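Local atomic coordinates of (S)-ureidoglycine--glyoxylate transaminase (Bacillus subtilis, PDB entry 3ISL), a protein that transfers the amino group of (S)-ureidoglycine to glyoxylate, giving oxalurate and glycine in purine catabolism, with pyridoxal 5'-phosphate as cofactor. Residues Phe97-Leu100 and Leu101-Ile104; Ile244-Asn247 and Tyr248-Leu251. One frame throughout, in Å; residues are numbered along the deposited sequence.

How the interactions relate
Interaction 1 places an aromatic ring on the cofactor, and interaction 2 lies where the two subunits meet. Interaction 1 is nearer the middle of the chain, on helix 96-107, where a phenyl ring on the pyridine of the cofactor and aliphatic side chains dominate and the polar bonds are mostly those of the helix backbone. Interaction 2 is a loop with a type I beta turn, leading into helix 251-257, also buried but farther out, held by side chain-to-backbone bonds and by charge. Within one chain the two do not touch. Across the dimer, however, Asn247 of one subunit packs on Leu100, Glu103 and Ile104 of the other, and Asp250 pairs with its Arg107.

Interaction 1 of 2, residues Phe97-Leu100 and Leu101-Ile104; sequences FGYL and LTEI. With PLP (pyridoxal-5'-phosphate), chain C.
The ring of Phe97 covers one face of the pyridoxal ring, nearly parallel to it, with C3 of the cofactor 3.5 Å above the plane of the phenyl group and over its centre. The closest atoms are Phe97 CE1 and C4 of the cofactor, 3.4 Å apart. Helix 96-107 is the crossover helix of a beta-alpha-beta unit between strands 88-93 and 111-116, part of the large cofactor-binding domain of the fold-type I aminotransferases. Phe97 CG stands anti to the carbonyl carbon (chi1 -60°), which sends the ring away from the rest of the helix and over the coenzyme. At the edge of the Tyr99 ring, near its plane, sits Thr102 OG1. The carboxylate of Glu146 is hydrogen-bonded to the backbone N atoms of Phe97 and Gly98, which is consistent with a firmly held start to the helix. With an alanine in place of Phe97, the pyridine ring would probably lose the cover of this face and be freer to tilt in its pocket. Farther along, Leu101 N bonds to Phe97 O at 3.2 Å, and of the four backbone bonds here the straightest is Ile104 N to Leu100 O (N-H...O 176°). Leu100 and Ile104 meet obliquely, CG to CD1 at 3.9 Å, on a flank that receives Asn247 of the second subunit. Tyr99 OH and Glu103 OE1 find partners elsewhere, in Glu116 and Arg107. Two donors grip Tyr99 O from the same face of its carbonyl plane: Glu103 N at 3.0 Å and the hydroxyl Thr102 OG1 at 3.2 Å.

Interaction 2 of 2, residues Ile244-Asn247 and Tyr248-Leu251; sequences ITSN and YFDL
Ser246, just ahead of a beta turn, packs tightly against Phe249. Ser246 OG, anti to its own backbone N (chi1 -179°), swings back to accept the N-H of Phe249 at 2.9 Å, a fairly straight bond of 158°. The same oxygen lies obliquely against the aromatic ring, 3.3 Å from Phe249 CD2, while Ser246 CB rests 3.7 Å from Phe249 CB. Glu76 of the second subunit is bonded to both Ser246 OG and Tyr248 N, and thus clasps this part from across the dimer. The backbone here makes a type I beta turn from Asn247 to Asp250, and Asp250 is the N-cap of helix 251-257, with a weak hydrogen bond from Ser252 N to its OD2. The hydrogen bond from Asp250 N to Asn247 O, 3.2 Å, closes the turn, its donor well above the carbonyl plane (70° out of it); His265 also bonds to Asn247 O. Buried Ile244 crosses the side chain of Asp250, its terminal methyl CD1 just 3.2 Å from Asp250 OD2, a close contact in which the isoleucine makes no hydrogen bond. The more open side is that of Thr245, partly exposed, which turns away from the turn and meets Thr245 of the second subunit. The carboxylate of Asp250 looks elsewhere for its polar partners: OD1 takes Gln253 and forms a salt bridge with Arg107 of the second subunit.

Interaction 1 of 2, residues Phe97-Leu100 and Leu101-Ile104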
loop_
_atom_site.group_PDB
_atom_site.type_symbol
_atom_site.label_atom_id
_atom_site.label_comp_id
_atom_site.label_asym_id
_atom_site.label_seq_id
_atom_site.Cartn_x
_atom_site.Cartn_y
_atom_site.Cartn_z
ATOM N N PHE A 97 -5.125 11.746 16.354
ATOM C CA PHE A 97 -5.763 10.888 15.342
ATOM C C PHE A 97 -7.301 11.081 15.266
ATOM O O PHE A 97 -7.909 10.819 14.227
ATOM C CB PHE A 97 -5.239 9.420 15.460
ATOM C CG PHE A 97 -3.720 9.320 15.267
ATOM C CD1 PHE A 97 -3.171 9.235 13.975
ATOM C CD2 PHE A 97 -2.833 9.427 16.368
ATOM C CE1 PHE A 97 -1.783 9.214 13.759
ATOM C CE2 PHE A 97 -1.424 9.397 16.165
ATOM C CZ PHE A 97 -0.911 9.294 14.845
ATOM N N GLY A 98 -7.927 11.575 16.334
ATOM C CA GLY A 98 -9.334 12.060 16.245
ATOM C C GLY A 98 -9.554 13.096 15.121
ATOM O O GLY A 98 -10.552 13.052 14.422
ATOM N N TYR A 99 -8.623 14.026 14.955
ATOM C CA TYR A 99 -8.660 15.011 13.856
ATOM C C TYR A 99 -8.443 14.432 12.462
ATOM O O TYR A 99 -8.966 14.973 11.485
ATOM C CB TYR A 99 -7.641 16.109 14.110
ATOM C CG TYR A 99 -8.010 16.878 15.366
ATOM C CD1 TYR A 99 -9.188 17.613 15.424
ATOM C CD2 TYR A 99 -7.174 16.878 16.477
ATOM C CE1 TYR A 99 -9.547 18.315 16.571
ATOM C CE2 TYR A 99 -7.526 17.588 17.626
ATOM C CZ TYR A 99 -8.720 18.294 17.671
ATOM O OH TYR A 99 -9.079 18.987 18.818
ATOM N N LEU A 100 -7.696 13.338 12.349
ATOM C CA LEU A 100 -7.665 12.692 11.062
ATOM C C LEU A 100 -9.037 12.101 10.699
ATOM O O LEU A 100 -9.462 12.160 9.560
ATOM C CB LEU A 100 -6.631 11.555 11.091
ATOM C CG LEU A 100 -6.368 10.633 9.919
ATOM C CD1 LEU A 100 -5.829 11.395 8.702
ATOM C CD2 LEU A 100 -5.346 9.488 10.437
ATOM N N LEU A 101 -9.725 11.504 11.670
ATOM C CA LEU A 101 -11.051 10.991 11.384
ATOM C C LEU A 101 -11.954 12.133 10.898
ATOM O O LEU A 101 -12.749 11.918 9.992
ATOM C CB LEU A 101 -11.690 10.381 12.645
ATOM C CG LEU A 101 -11.041 9.136 13.243
ATOM C CD1 LEU A 101 -11.931 8.713 14.421
ATOM C CD2 LEU A 101 -10.849 8.005 12.210
ATOM N N THR A 102 -11.850 13.332 11.509
ATOM C CA THR A 102 -12.760 14.402 11.119
ATOM C C THR A 102 -12.421 14.911 9.705
ATOM O O THR A 102 -13.312 15.190 8.885
ATOM C CB THR A 102 -12.896 15.577 12.160
ATOM O OG1 THR A 102 -11.764 16.445 12.104
ATOM C CG2 THR A 102 -13.082 15.088 13.573
ATOM N N GLU A 103 -11.134 15.010 9.420
ATOM C CA GLU A 103 -10.663 15.333 8.065
ATOM C C GLU A 103 -11.263 14.450 6.972
ATOM O O GLU A 103 -11.817 14.938 5.990
ATOM C CB GLU A 103 -9.160 15.142 8.048
ATOM C CG GLU A 103 -8.403 16.313 8.428
ATOM C CD GLU A 103 -8.273 17.179 7.245
ATOM O OE1 GLU A 103 -8.254 16.552 6.156
ATOM O OE2 GLU A 103 -8.229 18.430 7.383
ATOM N N ILE A 104 -11.106 13.146 7.152
ATOM C CA ILE A 104 -11.615 12.146 6.228
ATOM C C ILE A 104 -13.138 12.259 6.075
ATOM O O ILE A 104 -13.661 12.332 4.947
ATOM C CB ILE A 104 -11.187 10.716 6.693
ATOM C CG1 ILE A 104 -9.681 10.506 6.465
ATOM C CG2 ILE A 104 -11.930 9.696 5.905
ATOM C CD1 ILE A 104 -9.034 9.479 7.372
HETATM N N1 PLP C . -4.228 5.913 13.669
HETATM C C2 PLP C . -3.528 5.805 14.960
HETATM C C2A PLP C . -4.158 5.733 16.218
HETATM C C3 PLP C . -2.130 5.776 15.040
HETATM O O3 PLP C . -1.477 5.667 16.241
HETATM C C4 PLP C . -1.328 5.822 13.921
HETATM C C4A PLP C . 0.240 5.762 14.082
HETATM C C5 PLP C . -1.946 5.911 12.679
HETATM C C6 PLP C . -3.367 5.973 12.520
HETATM C C5A PLP C . -1.037 6.015 11.500
HETATM O O4P PLP C . -1.331 5.063 10.590
HETATM P P PLP C . -0.332 5.095 9.366
HETATM O O1P PLP C . 0.851 6.025 9.606
HETATM O O2P PLP C . -1.384 5.496 8.142
HETATM O O3P PLP C . 0.165 3.523 9.040
#

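Interaction 2 of 2, residues Ile244-Asn247 and Tyr248-Leu251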
loop_
_atom_site.group_PDB
_atom_site.type_symbol
_atom_site.label_atom_id
_atom_site.label_comp_id
_atom_site.label_asym_id
_atom_site.label_seq_id
_atom_site.Cartn_x
_atom_site.Cartn_y
_atom_site.Cartn_z
ATOM N N ILE A 244 -19.350 4.861 -3.819
ATOM C CA ILE A 244 -18.212 5.318 -3.009
ATOM C C ILE A 244 -17.213 6.076 -3.938
ATOM O O ILE A 244 -16.858 5.562 -5.038
ATOM C CB ILE A 244 -17.573 4.098 -2.309
ATOM C CG1 ILE A 244 -18.585 3.494 -1.319
ATOM C CG2 ILE A 244 -16.229 4.435 -1.693
ATOM C CD1 ILE A 244 -18.557 1.964 -1.224
ATOM N N THR A 245 -16.800 7.283 -3.509
ATOM C CA THR A 245 -15.965 8.219 -4.316
ATOM C C THR A 245 -14.584 7.638 -4.732
ATOM O O THR A 245 -14.170 7.720 -5.908
ATOM C CB THR A 245 -15.839 9.605 -3.593
ATOM O OG1 THR A 245 -17.155 10.101 -3.307
ATOM C CG2 THR A 245 -15.038 10.659 -4.415
ATOM N N SER A 246 -13.896 7.012 -3.779
ATOM C CA SER A 246 -12.675 6.277 -4.109
ATOM C C SER A 246 -12.992 4.902 -4.754
ATOM O O SER A 246 -13.639 4.040 -4.131
ATOM C CB SER A 246 -11.801 6.116 -2.855
ATOM O OG SER A 246 -10.604 5.426 -3.149
ATOM N N ASN A 247 -12.574 4.722 -6.008
ATOM C CA ASN A 247 -12.573 3.391 -6.607
ATOM C C ASN A 247 -11.675 2.397 -5.829
ATOM O O ASN A 247 -12.086 1.256 -5.549
ATOM C CB ASN A 247 -12.134 3.451 -8.088
ATOM C CG ASN A 247 -11.945 2.050 -8.692
ATOM O OD1 ASN A 247 -12.915 1.410 -9.126
ATOM N ND2 ASN A 247 -10.695 1.559 -8.694
ATOM N N TYR A 248 -10.449 2.839 -5.485
ATOM C CA TYR A 248 -9.466 1.981 -4.798
ATOM C C TYR A 248 -9.942 1.602 -3.377
ATOM O O TYR A 248 -9.782 0.444 -2.955
ATOM C CB TYR A 248 -8.094 2.667 -4.756
ATOM C CG TYR A 248 -6.948 1.845 -4.201
ATOM C CD1 TYR A 248 -6.252 0.930 -5.022
ATOM C CD2 TYR A 248 -6.556 1.983 -2.848
ATOM C CE1 TYR A 248 -5.177 0.210 -4.533
ATOM C CE2 TYR A 248 -5.480 1.272 -2.321
ATOM C CZ TYR A 248 -4.782 0.374 -3.160
ATOM O OH TYR A 248 -3.692 -0.352 -2.644
ATOM N N PHE A 249 -10.581 2.543 -2.677
ATOM C CA PHE A 249 -11.163 2.276 -1.331
ATOM C C PHE A 249 -12.634 1.786 -1.334
ATOM O O PHE A 249 -13.320 1.858 -0.308
ATOM C CB PHE A 249 -10.975 3.518 -0.420
ATOM C CG PHE A 249 -9.517 3.927 -0.212
ATOM C CD1 PHE A 249 -8.511 2.958 -0.013
ATOM C CD2 PHE A 249 -9.160 5.272 -0.228
ATOM C CE1 PHE A 249 -7.165 3.329 0.164
ATOM C CE2 PHE A 249 -7.814 5.665 -0.047
ATOM C CZ PHE A 249 -6.818 4.686 0.128
ATOM N N ASP A 250 -13.122 1.294 -2.492
ATOM C CA ASP A 250 -14.519 0.821 -2.628
ATOM C C ASP A 250 -14.689 -0.601 -1.995
ATOM O O ASP A 250 -14.430 -1.625 -2.664
ATOM C CB ASP A 250 -14.963 0.855 -4.113
ATOM C CG ASP A 250 -16.491 0.539 -4.312
ATOM O OD1 ASP A 250 -17.011 0.805 -5.448
ATOM O OD2 ASP A 250 -17.158 0.054 -3.334
ATOM N N LEU A 251 -15.087 -0.663 -0.717
ATOM C CA LEU A 251 -15.182 -1.966 0.005
ATOM C C LEU A 251 -16.146 -2.960 -0.656
ATOM O O LEU A 251 -16.045 -4.159 -0.455
ATOM C CB LEU A 251 -15.559 -1.774 1.502
ATOM C CG LEU A 251 -14.594 -0.938 2.340
ATOM C CD1 LEU A 251 -14.989 -0.980 3.796
ATOM C CD2 LEU A 251 -13.106 -1.347 2.189
#